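Local coordinates for protein glyoxalase 3 (Candida albicans, PDB 4LRU) that converts methylglyoxal to D-lactate in a single glutathione-independent step, detoxifying the methylglyoxal that metabolism generates, at residues G26-E31 with G56-S61; V30-P35 with F104-H109; F36-K41 with T228-I233; A137-P142 with V220-A225; T164-I169 with G204-F209. One frame throughout, in Å; residues are numbered along the deposited sequence.

Contact 1 (G26-E31 with G56-S61); sequences GVFVVE and GWDDHS
A single beta bridge between V27 and W57 joins the loop leading into helix 29-42 to the loop that follows strand 45-50. It is of the parallel kind: V27 N donates to G56 O at 2.8 Å, and D58 N returns a bond of 2.8 Å to V27 O, both nearly straight.

Beyond the bridge, S61 does two jobs with one short side chain. Its OG accepts from V29 N at 3.1 Å and donates to D58 O at 2.7 Å, while its CB stands over the centre of the F28 ring, 3.3 Å from the centroid and only 5° off the normal, a CH-pi contact. With chi1 at 76°, OG sits between the backbone N and the carbonyl carbon, which turns it toward V29 and leaves CB against the phenyl face. The W57 indole meets two valines. V29 CG2 packs against its six-membered ring, 3.6 Å from W57 CE3, and touches S61 OG as well; V27 CG1 reaches W57 CZ3 at 3.7 Å, and V27 O lies at the indole edge. D58 adds an Asx turn through H60 N and hands its other oxygen, OD2, to Y19 and T25. A water links V30 N with S61 O.

The S61 hydroxyl, used as both donor and acceptor, has its rotation fixed and satisfies the V29 amide where the chain enters the helix. By joining these bonds to the CH-pi contact, S61 makes the loop bear directly on F28, a near neighbour of C139, the inferred active-site cysteine.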
# COMPACT_ATOMS: atom_id res chain seq x y z
N GLY A 26 11.97 -2.88 -1.81
CA GLY A 26 11.02 -3.97 -1.71
C GLY A 26 9.91 -3.54 -0.79
O GLY A 26 9.56 -2.36 -0.77
N VAL A 27 9.36 -4.47 -0.03
CA VAL A 27 8.23 -4.21 0.87
C VAL A 27 8.75 -3.58 2.16
O VAL A 27 9.66 -4.11 2.79
CB VAL A 27 7.50 -5.52 1.19
CG1 VAL A 27 6.37 -5.29 2.20
CG2 VAL A 27 6.98 -6.16 -0.09
N PHE A 28 8.18 -2.44 2.53
CA PHE A 28 8.55 -1.78 3.79
C PHE A 28 7.82 -2.46 4.92
O PHE A 28 6.60 -2.36 5.00
CB PHE A 28 8.19 -0.30 3.75
CG PHE A 28 9.01 0.52 4.69
CD1 PHE A 28 8.69 0.59 6.04
CD2 PHE A 28 10.14 1.21 4.25
CE1 PHE A 28 9.47 1.31 6.92
CE2 PHE A 28 10.92 1.93 5.12
CZ PHE A 28 10.59 1.99 6.46
N VAL A 29 8.54 -3.19 5.76
CA VAL A 29 7.93 -4.20 6.64
C VAL A 29 6.67 -3.70 7.33
O VAL A 29 5.63 -4.32 7.21
CB VAL A 29 8.92 -4.72 7.69
CG1 VAL A 29 8.22 -5.66 8.66
CG2 VAL A 29 10.07 -5.45 7.01
N VAL A 30 6.76 -2.62 8.09
CA VAL A 30 5.61 -2.24 8.91
C VAL A 30 4.41 -1.75 8.11
O VAL A 30 3.31 -1.72 8.63
CB VAL A 30 5.94 -1.22 10.02
CG1 VAL A 30 6.82 -1.86 11.09
CG2 VAL A 30 6.59 0.03 9.45
N GLU A 31 4.60 -1.41 6.84
CA GLU A 31 3.48 -1.05 5.98
C GLU A 31 2.61 -2.23 5.59
O GLU A 31 1.47 -2.04 5.20
CB GLU A 31 3.97 -0.33 4.71
CG GLU A 31 4.58 1.00 5.06
CD GLU A 31 5.09 1.77 3.86
OE1 GLU A 31 4.77 1.40 2.71
OE2 GLU A 31 5.79 2.77 4.11
N GLY A 56 10.40 -9.25 -1.74
CA GLY A 56 11.47 -9.17 -0.76
C GLY A 56 11.34 -7.90 0.06
O GLY A 56 10.59 -7.00 -0.30
N TRP A 57 12.01 -7.88 1.21
CA TRP A 57 11.90 -6.73 2.10
C TRP A 57 12.77 -5.59 1.62
O TRP A 57 13.87 -5.80 1.11
CB TRP A 57 12.32 -7.10 3.53
CG TRP A 57 11.54 -8.21 4.15
CD1 TRP A 57 12.03 -9.39 4.59
CD2 TRP A 57 10.13 -8.23 4.40
NE1 TRP A 57 11.01 -10.16 5.11
CE2 TRP A 57 9.84 -9.48 4.99
CE3 TRP A 57 9.08 -7.34 4.16
CZ2 TRP A 57 8.54 -9.84 5.37
CZ3 TRP A 57 7.80 -7.70 4.55
CH2 TRP A 57 7.55 -8.94 5.15
N ASP A 58 12.30 -4.37 1.83
CA ASP A 58 13.14 -3.19 1.68
C ASP A 58 14.20 -3.21 2.80
O ASP A 58 13.85 -3.30 3.97
CB ASP A 58 12.30 -1.92 1.73
CG ASP A 58 13.13 -0.66 1.52
OD1 ASP A 58 14.04 -0.42 2.34
OD2 ASP A 58 12.84 0.11 0.57
N ASP A 59 15.48 -3.20 2.45
CA ASP A 59 16.56 -3.38 3.43
C ASP A 59 16.54 -2.25 4.49
O ASP A 59 16.94 -2.46 5.64
CB ASP A 59 17.94 -3.39 2.75
CG ASP A 59 18.22 -4.66 1.95
OD1 ASP A 59 17.63 -5.72 2.23
OD2 ASP A 59 19.08 -4.60 1.04
N HIS A 60 16.11 -1.07 4.09
CA HIS A 60 16.06 0.05 5.03
C HIS A 60 14.95 -0.12 6.08
O HIS A 60 15.01 0.49 7.15
CB HIS A 60 15.93 1.38 4.28
CG HIS A 60 17.20 1.80 3.61
ND1 HIS A 60 17.29 2.93 2.82
CD2 HIS A 60 18.40 1.20 3.54
CE1 HIS A 60 18.51 3.04 2.35
NE2 HIS A 60 19.21 2.00 2.77
N SER A 61 14.00 -1.01 5.81
CA SER A 61 12.82 -1.18 6.68
C SER A 61 13.00 -2.24 7.77
O SER A 61 12.16 -2.36 8.67
CB SER A 61 11.58 -1.49 5.86
OG SER A 61 11.58 -2.83 5.41
O HOH W 1 9.49 -1.51 9.03

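Contact 2 (V30-P35 with F104-H109); sequences VEALHP and FGSAGH
Apolar contact comes first, where P35 rides on F104. The two side chains cross at about a right angle: P35 CB stands over one face of the phenyl, 3.9 Å from the centroid and 17° off the ring normal, while P35 CG is still nearer to the rim, 3.4 Å from F104 CZ. F104 places its ring there by keeping CG anti to the backbone N (chi1 -171°), so that it projects from the end of strand 102-105 toward the helix. On the helix side, the N of P35 has no bond to the preceding turn, and the helix is kinked at this point.

Close packing of backbone against side chain follows one turn earlier. The carbonyl E31 O abuts S106 CB at 3.2 Å, and A32 CB comes near S106 OG. E31 O is buried and finds no polar partner in the model. S106 OG itself turns to A10 O.

The polar part belongs to the E31 carboxylate. Its chain is extended beyond CG (chi2 180°) and carries OE1 past S106 to the loop, where it lies 3.0 Å from A107 N, 3.2 Å from G108 N and 3.2 Å from A107 CB.

Farther along this loop H109 NE2 hydrogen-bonds to E171 OE1. A helix packed along a central parallel strand, its N-terminal end beside the strand's C-terminal end and its glutamate within about 3 Å of the side chain of C139, the inferred nucleophile, is consistent with the active-site architecture of the DJ-1 superfamily.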
# COMPACT_ATOMS: atom_id res chain seq x y z
N VAL A 30 6.76 -2.62 8.09
CA VAL A 30 5.61 -2.24 8.91
C VAL A 30 4.41 -1.75 8.11
O VAL A 30 3.31 -1.72 8.63
CB VAL A 30 5.94 -1.22 10.02
CG1 VAL A 30 6.82 -1.86 11.09
CG2 VAL A 30 6.59 0.03 9.45
N GLU A 31 4.60 -1.41 6.84
CA GLU A 31 3.48 -1.05 5.98
C GLU A 31 2.61 -2.23 5.59
O GLU A 31 1.47 -2.04 5.20
CB GLU A 31 3.97 -0.33 4.71
CG GLU A 31 4.58 1.00 5.06
CD GLU A 31 5.09 1.77 3.86
OE1 GLU A 31 4.77 1.40 2.71
OE2 GLU A 31 5.79 2.77 4.11
N ALA A 32 3.17 -3.43 5.70
CA ALA A 32 2.42 -4.67 5.66
C ALA A 32 2.00 -5.13 7.04
O ALA A 32 0.86 -5.55 7.24
CB ALA A 32 3.23 -5.75 4.97
N LEU A 33 2.94 -5.10 7.99
CA LEU A 33 2.70 -5.65 9.33
C LEU A 33 1.64 -4.86 10.11
O LEU A 33 0.70 -5.46 10.65
CB LEU A 33 4.01 -5.74 10.11
CG LEU A 33 4.05 -6.56 11.41
CD1 LEU A 33 5.45 -7.05 11.72
CD2 LEU A 33 3.51 -5.75 12.58
N HIS A 34 1.76 -3.55 10.17
CA HIS A 34 0.81 -2.75 10.93
C HIS A 34 -0.63 -2.92 10.42
O HIS A 34 -1.53 -3.23 11.22
CB HIS A 34 1.21 -1.28 10.98
CG HIS A 34 2.40 -1.01 11.84
ND1 HIS A 34 2.99 0.24 11.92
CD2 HIS A 34 3.11 -1.81 12.67
CE1 HIS A 34 4.01 0.19 12.76
NE2 HIS A 34 4.09 -1.04 13.24
N PRO A 35 -0.85 -2.76 9.10
CA PRO A 35 -2.22 -2.92 8.64
C PRO A 35 -2.72 -4.35 8.82
O PRO A 35 -3.88 -4.56 9.17
CB PRO A 35 -2.16 -2.50 7.17
CG PRO A 35 -0.96 -1.61 7.09
CD PRO A 35 0.02 -2.19 8.06
N PHE A 104 -5.89 -2.97 0.29
CA PHE A 104 -4.90 -2.12 0.97
C PHE A 104 -3.52 -2.30 0.35
O PHE A 104 -2.94 -3.38 0.40
CB PHE A 104 -4.85 -2.45 2.46
CG PHE A 104 -4.03 -1.49 3.26
CD1 PHE A 104 -2.64 -1.50 3.18
CD2 PHE A 104 -4.64 -0.55 4.11
CE1 PHE A 104 -1.88 -0.61 3.91
CE2 PHE A 104 -3.87 0.34 4.83
CZ PHE A 104 -2.49 0.30 4.74
N GLY A 105 -3.00 -1.23 -0.26
CA GLY A 105 -1.67 -1.25 -0.85
C GLY A 105 -0.58 -0.89 0.14
O GLY A 105 -0.39 0.29 0.46
N SER A 106 0.12 -1.89 0.66
CA SER A 106 1.37 -1.63 1.37
C SER A 106 2.38 -1.15 0.37
O SER A 106 2.17 -1.29 -0.83
CB SER A 106 1.90 -2.87 2.10
OG SER A 106 2.46 -3.85 1.21
N ALA A 107 3.49 -0.60 0.83
CA ALA A 107 4.45 -0.09 -0.12
C ALA A 107 5.89 -0.32 0.29
O ALA A 107 6.29 -1.45 0.58
CB ALA A 107 4.14 1.35 -0.47
N GLY A 108 6.69 0.74 0.27
CA GLY A 108 8.09 0.63 -0.06
C GLY A 108 8.27 1.09 -1.49
O GLY A 108 7.35 0.99 -2.29
N HIS A 109 9.46 1.60 -1.81
CA HIS A 109 9.70 2.20 -3.12
C HIS A 109 9.53 1.18 -4.26
O HIS A 109 9.33 1.55 -5.40
CB HIS A 109 11.09 2.82 -3.18
CG HIS A 109 11.18 4.17 -2.53
ND1 HIS A 109 11.37 4.34 -1.18
CD2 HIS A 109 11.12 5.42 -3.06
CE1 HIS A 109 11.42 5.63 -0.90
NE2 HIS A 109 11.28 6.31 -2.02

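Contact 3 (F36-K41 with T228-I233); sequences FEVFRK and TAEDVI. With EDO (1,2-ethanediol), chain B.
The V38 and A229 side chains point at each other where helix 29-42 runs beside helix 225-236; over these short segments the axes approach to 9.2 Å and cross at -36°. V38 CG1 meets A229 CB at 3.6 Å and also touches I233 CD1 at 3.8 Å, the two branched side chains passing at a slant. CG1 is anti to the backbone N (chi1 169°), which directs it into the groove between A229 and I233.

The F39 ring wedges in beside them. A229 CB lies over one face, offset toward the rim and 4.2 Å from the ring centroid. I233 CG1 comes up at the ring edge, 4.0 Å from F39 CE1, with the two side chains running past each other in opposite directions. The V232 and F39 side chains cross at about a right angle, V232 CG1 3.9 Å from F39 CZ.

Away from helix 225-236, R40 grips E37 side-on in a salt bridge, NE and NH2 each taking one oxygen; the oxygens lie close to the guanidinium plane, but the nitrogens approach from above the carboxylate plane. K41 NZ donates to O1 of an ethanediol, probably from the crystallisation liquor, at 2.9 Å.

No hydrogen bond spans the two segments. Their association is apolar, with A229, V232 and I233 packing on V38 and F39, whereas E37, R40 and K41 direct their charged ends elsewhere.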
# COMPACT_ATOMS: atom_id res chain seq x y z
N PHE A 36 -1.84 -5.34 8.61
CA PHE A 36 -2.22 -6.72 8.88
C PHE A 36 -2.76 -6.84 10.30
O PHE A 36 -3.81 -7.43 10.55
CB PHE A 36 -1.02 -7.67 8.68
CG PHE A 36 -1.34 -9.11 9.01
CD1 PHE A 36 -1.94 -9.94 8.07
CD2 PHE A 36 -1.09 -9.62 10.28
CE1 PHE A 36 -2.24 -11.26 8.37
CE2 PHE A 36 -1.41 -10.93 10.59
CZ PHE A 36 -1.98 -11.75 9.64
N GLU A 37 -2.03 -6.28 11.26
CA GLU A 37 -2.41 -6.45 12.66
C GLU A 37 -3.70 -5.69 12.98
O GLU A 37 -4.52 -6.17 13.77
CB GLU A 37 -1.28 -6.03 13.59
CG GLU A 37 -0.11 -7.01 13.63
CD GLU A 37 -0.50 -8.29 14.33
OE1 GLU A 37 -0.55 -8.30 15.58
OE2 GLU A 37 -0.76 -9.29 13.64
N VAL A 38 -3.87 -4.50 12.42
CA VAL A 38 -5.09 -3.71 12.66
C VAL A 38 -6.31 -4.49 12.15
O VAL A 38 -7.30 -4.65 12.86
CB VAL A 38 -5.02 -2.35 11.97
CG1 VAL A 38 -6.37 -1.65 11.98
CG2 VAL A 38 -3.97 -1.49 12.65
N PHE A 39 -6.22 -4.98 10.93
CA PHE A 39 -7.32 -5.73 10.34
C PHE A 39 -7.53 -7.08 11.05
O PHE A 39 -8.66 -7.53 11.19
CB PHE A 39 -7.08 -5.92 8.85
CG PHE A 39 -7.08 -4.64 8.05
CD1 PHE A 39 -8.08 -3.69 8.22
CD2 PHE A 39 -6.13 -4.42 7.07
CE1 PHE A 39 -8.08 -2.53 7.47
CE2 PHE A 39 -6.13 -3.27 6.32
CZ PHE A 39 -7.12 -2.32 6.50
N ARG A 40 -6.45 -7.72 11.48
CA ARG A 40 -6.57 -8.98 12.21
C ARG A 40 -7.32 -8.76 13.52
O ARG A 40 -8.24 -9.52 13.86
CB ARG A 40 -5.20 -9.59 12.49
CG ARG A 40 -5.27 -10.95 13.18
CD ARG A 40 -3.91 -11.48 13.58
NE ARG A 40 -3.22 -10.60 14.52
CZ ARG A 40 -3.52 -10.48 15.82
NH1 ARG A 40 -4.50 -11.21 16.36
NH2 ARG A 40 -2.84 -9.64 16.59
N LYS A 41 -6.93 -7.73 14.26
CA LYS A 41 -7.55 -7.46 15.55
C LYS A 41 -9.02 -7.09 15.38
O LYS A 41 -9.86 -7.42 16.23
CB LYS A 41 -6.79 -6.37 16.32
CG LYS A 41 -5.45 -6.84 16.86
CD LYS A 41 -4.54 -5.68 17.23
CE LYS A 41 -3.08 -6.14 17.35
NZ LYS A 41 -2.15 -5.03 17.71
N THR A 228 -3.90 4.63 8.65
CA THR A 228 -4.51 4.36 7.35
C THR A 228 -5.46 3.17 7.48
O THR A 228 -6.61 3.24 7.04
CB THR A 228 -3.48 4.09 6.24
OG1 THR A 228 -2.52 5.16 6.18
CG2 THR A 228 -4.17 4.00 4.89
N ALA A 229 -5.00 2.10 8.11
CA ALA A 229 -5.84 0.94 8.36
C ALA A 229 -7.05 1.25 9.23
O ALA A 229 -8.17 0.82 8.94
CB ALA A 229 -5.04 -0.19 8.97
N GLU A 230 -6.85 2.02 10.30
CA GLU A 230 -7.95 2.40 11.17
C GLU A 230 -8.95 3.23 10.39
O GLU A 230 -10.16 3.07 10.56
CB GLU A 230 -7.45 3.18 12.39
CG GLU A 230 -6.58 2.37 13.33
CD GLU A 230 -6.06 3.21 14.50
OE1 GLU A 230 -5.96 4.45 14.33
OE2 GLU A 230 -5.76 2.63 15.58
N ASP A 231 -8.47 4.12 9.53
CA ASP A 231 -9.38 5.00 8.78
C ASP A 231 -10.07 4.25 7.62
O ASP A 231 -11.15 4.64 7.18
CB ASP A 231 -8.61 6.22 8.28
CG ASP A 231 -8.29 7.22 9.40
OD1 ASP A 231 -8.93 7.15 10.48
OD2 ASP A 231 -7.42 8.09 9.20
N VAL A 232 -9.44 3.18 7.13
CA VAL A 232 -10.14 2.26 6.24
C VAL A 232 -11.35 1.66 6.95
O VAL A 232 -12.46 1.67 6.42
CB VAL A 232 -9.19 1.14 5.73
CG1 VAL A 232 -9.99 -0.01 5.12
CG2 VAL A 232 -8.21 1.70 4.71
N ILE A 233 -11.15 1.15 8.16
CA ILE A 233 -12.27 0.58 8.93
C ILE A 233 -13.38 1.63 9.11
O ILE A 233 -14.56 1.34 8.91
CB ILE A 233 -11.80 0.03 10.29
CG1 ILE A 233 -10.89 -1.19 10.04
CG2 ILE A 233 -12.99 -0.32 11.18
CD1 ILE A 233 -10.13 -1.69 11.24
C1 EDO B . -1.65 -1.71 15.68
O1 EDO B . -2.61 -2.72 15.99
C2 EDO B . -0.43 -2.31 14.99
O2 EDO B . 0.05 -3.44 15.72

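Contact 4 (A137-P142 with V220-A225); sequences AVCHGP and VNPQSA
V138 contributes the largest buried surface, pushing CG2 into the turn that precedes helix 225-236. That methyl lies 3.2 Å from N221 O and also reaches A225 CA at 4.2 Å; it is CG2 that points there because it is anti to the backbone N, with CG1 (chi1 66°) wedged between N and the carbonyl carbon.

C139 comes next, and it meets the second segment mostly with its backbone. C139 CA points its hydrogen at V220 O over 3.2 Å, almost straight at 169°, while SG passes P222 CD at 4.4 Å. V220 is the third, taking part through its carbonyl while its side chain turns away toward T164 and F209. N221 follows, steadied by S224 OG, which donates to N221 OD1 at 2.6 Å from above the amide plane; the buried N221 N has no partner in the model.

C139 adopts a positive phi (71°) within a type II' turn from V138 to G141, closed by G141 N to V138 O at 2.8 Å. This unusual conformation, right after strand 134-138 and before a 3-10 segment, is consistent with the nucleophile elbow of the DJ-1/PfpI family, C139 being the inferred active-site cysteine; H140, inferred to be catalytic too, follows directly and hydrogen-bonds to E171.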
# COMPACT_ATOMS: atom_id res chain seq x y z
N ALA A 137 -4.24 2.80 0.30
CA ALA A 137 -2.82 2.56 0.18
C ALA A 137 -2.06 3.53 1.07
O ALA A 137 -2.54 4.63 1.38
CB ALA A 137 -2.39 2.71 -1.26
N VAL A 138 -0.86 3.13 1.42
CA VAL A 138 0.03 3.99 2.21
C VAL A 138 1.35 4.23 1.47
O VAL A 138 1.82 3.38 0.73
CB VAL A 138 0.26 3.41 3.61
CG1 VAL A 138 1.03 2.09 3.56
CG2 VAL A 138 1.00 4.42 4.50
N CYS A 139 1.92 5.42 1.68
CA CYS A 139 3.30 5.72 1.28
C CYS A 139 3.42 5.82 -0.25
O CYS A 139 2.81 6.70 -0.83
CB CYS A 139 4.25 4.69 1.87
SG CYS A 139 5.99 5.15 1.77
N HIS A 140 4.14 4.91 -0.92
CA HIS A 140 4.09 4.88 -2.39
C HIS A 140 2.99 4.00 -2.95
O HIS A 140 2.81 3.88 -4.17
CB HIS A 140 5.44 4.48 -3.00
CG HIS A 140 6.53 5.45 -2.71
ND1 HIS A 140 7.35 5.35 -1.60
CD2 HIS A 140 6.87 6.61 -3.32
CE1 HIS A 140 8.17 6.38 -1.57
NE2 HIS A 140 7.89 7.16 -2.59
N GLY A 141 2.25 3.37 -2.04
CA GLY A 141 1.13 2.51 -2.41
C GLY A 141 0.16 3.10 -3.41
O GLY A 141 -0.42 2.36 -4.22
N PRO A 142 -0.11 4.41 -3.32
CA PRO A 142 -1.04 5.02 -4.28
C PRO A 142 -0.59 4.97 -5.74
O PRO A 142 -1.35 5.32 -6.64
CB PRO A 142 -1.18 6.46 -3.77
CG PRO A 142 -0.99 6.31 -2.30
CD PRO A 142 0.13 5.32 -2.18
N VAL A 220 0.55 8.71 4.36
CA VAL A 220 1.76 9.32 3.79
C VAL A 220 2.98 8.39 3.74
O VAL A 220 3.80 8.46 2.81
CB VAL A 220 2.12 10.58 4.57
CG1 VAL A 220 3.40 11.20 4.02
CG2 VAL A 220 0.98 11.58 4.50
N ASN A 221 3.14 7.55 4.76
CA ASN A 221 4.45 7.04 5.15
C ASN A 221 4.34 5.88 6.14
O ASN A 221 3.25 5.52 6.56
CB ASN A 221 5.28 8.18 5.77
CG ASN A 221 4.54 8.92 6.88
OD1 ASN A 221 3.71 8.32 7.57
ND2 ASN A 221 4.77 10.22 7.01
N PRO A 222 5.48 5.29 6.52
CA PRO A 222 5.40 4.18 7.47
C PRO A 222 4.74 4.60 8.78
O PRO A 222 4.00 3.81 9.39
CB PRO A 222 6.87 3.81 7.70
CG PRO A 222 7.56 4.21 6.43
CD PRO A 222 6.86 5.49 6.02
N GLN A 223 4.97 5.84 9.19
CA GLN A 223 4.39 6.38 10.41
C GLN A 223 2.87 6.44 10.37
O GLN A 223 2.23 6.50 11.41
CB GLN A 223 4.94 7.79 10.66
CG GLN A 223 6.43 7.81 10.96
CD GLN A 223 7.31 7.89 9.71
OE1 GLN A 223 6.86 7.71 8.58
NE2 GLN A 223 8.59 8.20 9.92
N SER A 224 2.29 6.42 9.17
CA SER A 224 0.84 6.56 8.99
C SER A 224 0.10 5.26 8.75
O SER A 224 -1.11 5.27 8.54
CB SER A 224 0.53 7.48 7.80
OG SER A 224 1.17 8.74 7.96
N ALA A 225 0.81 4.14 8.76
CA ALA A 225 0.21 2.88 8.33
C ALA A 225 -0.91 2.42 9.26
O ALA A 225 -1.96 1.97 8.78
CB ALA A 225 1.28 1.80 8.18

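Contact 5 (T164-I169 with G204-F209); sequences TGFTDI and GPWDNF
P205 packs its CB against T167 and I169, 3.3 Å from T167 OG1 and 3.9 Å from I169 CG2, the side chains crossing at a slant. The threonine hydroxyl is occupied elsewhere, since T167 is the N-cap of helix 168-173 and its OG1 takes G170 N. A chi1 of 67° lodges OG1 between the backbone N and the carbonyl carbon, where it can serve the helix end and still touch the proline.

A water stitches the same place together, accepting from T167 N at 3.1 Å and donating to P205 O at 2.7 Å. It also lies above one face of the F166 phenyl. Within the type I turn from G204 to D207, the W206 indole reaches F166, with W206 CZ3 3.8 Å from F166 CZ. The two rings meet obliquely, their planes at 61° and their centroids 5.9 Å apart. At the other end of the contact T164 OG1 approaches the edge of the F209 ring, 4.1 Å from F209 CD2, while bonding to I200 O.

Together these contacts lay the loop between strands 198-199 and 210-213 against the connection from strand 162-163 to helix 168-173. N221 ND2, in the turn before helix 225-236, hydrogen-bonds to P205 O and D207 O, and F166 packs beside H140 and E171 of helix 168-173.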
# COMPACT_ATOMS: atom_id res chain seq x y z
N THR A 164 -3.38 11.42 -0.45
CA THR A 164 -2.03 11.75 -0.03
C THR A 164 -1.13 10.54 -0.25
O THR A 164 -1.55 9.53 -0.82
CB THR A 164 -1.99 12.24 1.43
OG1 THR A 164 -0.73 12.86 1.69
CG2 THR A 164 -2.22 11.10 2.39
N GLY A 165 0.13 10.68 0.15
CA GLY A 165 1.14 9.64 -0.06
C GLY A 165 2.50 10.26 0.17
O GLY A 165 2.61 11.44 0.54
N PHE A 166 3.55 9.50 -0.11
CA PHE A 166 4.90 9.89 0.27
C PHE A 166 5.28 11.22 -0.38
O PHE A 166 5.01 11.46 -1.55
CB PHE A 166 5.90 8.79 -0.08
CG PHE A 166 7.17 8.86 0.73
CD1 PHE A 166 7.18 8.46 2.06
CD2 PHE A 166 8.32 9.40 0.20
CE1 PHE A 166 8.33 8.53 2.80
CE2 PHE A 166 9.48 9.46 0.94
CZ PHE A 166 9.48 9.03 2.25
N THR A 167 5.89 12.09 0.40
CA THR A 167 6.12 13.47 -0.03
C THR A 167 7.32 13.59 -0.97
O THR A 167 8.28 12.82 -0.87
CB THR A 167 6.35 14.44 1.16
OG1 THR A 167 7.58 14.13 1.82
CG2 THR A 167 5.18 14.39 2.15
N ASP A 168 7.29 14.58 -1.84
CA ASP A 168 8.46 14.90 -2.66
C ASP A 168 9.70 15.17 -1.82
O ASP A 168 10.79 14.71 -2.15
CB ASP A 168 8.17 16.11 -3.54
CG ASP A 168 7.14 15.83 -4.63
OD1 ASP A 168 6.71 14.68 -4.80
OD2 ASP A 168 6.78 16.81 -5.33
N ILE A 169 9.57 15.94 -0.73
CA ILE A 169 10.75 16.26 0.04
C ILE A 169 11.33 14.99 0.67
O ILE A 169 12.54 14.84 0.80
CB ILE A 169 10.49 17.37 1.08
CG1 ILE A 169 11.81 17.98 1.55
CG2 ILE A 169 9.63 16.86 2.23
CD1 ILE A 169 11.68 19.13 2.55
N GLY A 204 4.48 17.97 7.38
CA GLY A 204 5.85 17.47 7.33
C GLY A 204 5.90 16.05 6.82
O GLY A 204 4.90 15.32 6.88
N PRO A 205 7.06 15.63 6.31
CA PRO A 205 7.15 14.38 5.57
C PRO A 205 6.95 13.13 6.42
O PRO A 205 6.68 12.07 5.87
CB PRO A 205 8.57 14.40 5.00
CG PRO A 205 9.32 15.33 5.90
CD PRO A 205 8.31 16.40 6.22
N TRP A 206 7.12 13.26 7.74
CA TRP A 206 7.07 12.12 8.66
C TRP A 206 5.83 12.12 9.53
O TRP A 206 5.72 11.35 10.49
CB TRP A 206 8.34 12.07 9.51
CG TRP A 206 9.58 12.26 8.71
CD1 TRP A 206 10.50 13.24 8.87
CD2 TRP A 206 10.02 11.48 7.58
NE1 TRP A 206 11.49 13.13 7.92
CE2 TRP A 206 11.23 12.04 7.14
CE3 TRP A 206 9.52 10.35 6.92
CZ2 TRP A 206 11.94 11.54 6.05
CZ3 TRP A 206 10.24 9.83 5.84
CH2 TRP A 206 11.44 10.44 5.42
N ASP A 207 4.88 13.00 9.21
CA ASP A 207 3.65 13.15 9.98
C ASP A 207 2.81 11.88 9.85
O ASP A 207 2.78 11.24 8.80
CB ASP A 207 2.83 14.34 9.46
CG ASP A 207 3.41 15.69 9.85
OD1 ASP A 207 4.47 15.75 10.51
OD2 ASP A 207 2.80 16.71 9.47
N ASN A 208 2.09 11.57 10.92
CA ASN A 208 1.03 10.57 10.91
C ASN A 208 -0.23 11.21 10.31
O ASN A 208 -0.91 12.00 10.97
CB ASN A 208 0.78 10.12 12.34
CG ASN A 208 -0.29 9.06 12.45
OD1 ASN A 208 -0.66 8.39 11.47
ND2 ASN A 208 -0.81 8.90 13.66
N PHE A 209 -0.46 10.96 9.02
CA PHE A 209 -1.47 11.71 8.28
C PHE A 209 -2.12 10.83 7.24
O PHE A 209 -1.44 10.11 6.52
CB PHE A 209 -0.83 12.93 7.60
CG PHE A 209 -1.81 13.80 6.86
CD1 PHE A 209 -2.78 14.53 7.54
CD2 PHE A 209 -1.77 13.88 5.47
CE1 PHE A 209 -3.68 15.32 6.85
CE2 PHE A 209 -2.66 14.68 4.78
CZ PHE A 209 -3.62 15.38 5.46
O HOH W 2 7.07 11.66 3.27

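Overall arrangement
Helix 29-42 runs through contacts 1, 2 and 3 in turn, its start held by loop 56-61, its middle on strand 102-105 and its later part against helix 225-236. Contact 4 holds C139 and H140, and its centre is 7 Å from that of contact 2, where E31 OE2 comes 3.3 Å from C139 CB; strands 102-105 and 134-138 are joined there by V138 N to G105 O at 3.0 Å. From contact 1, F28 N bonds to A107 O and its ring packs on P222. Contact 5 reaches the inferred catalytic residues through F166, about 4 Å from the side chains of H140 and E171, and meets contact 4 at N221. Contact 3 lies away from the active site.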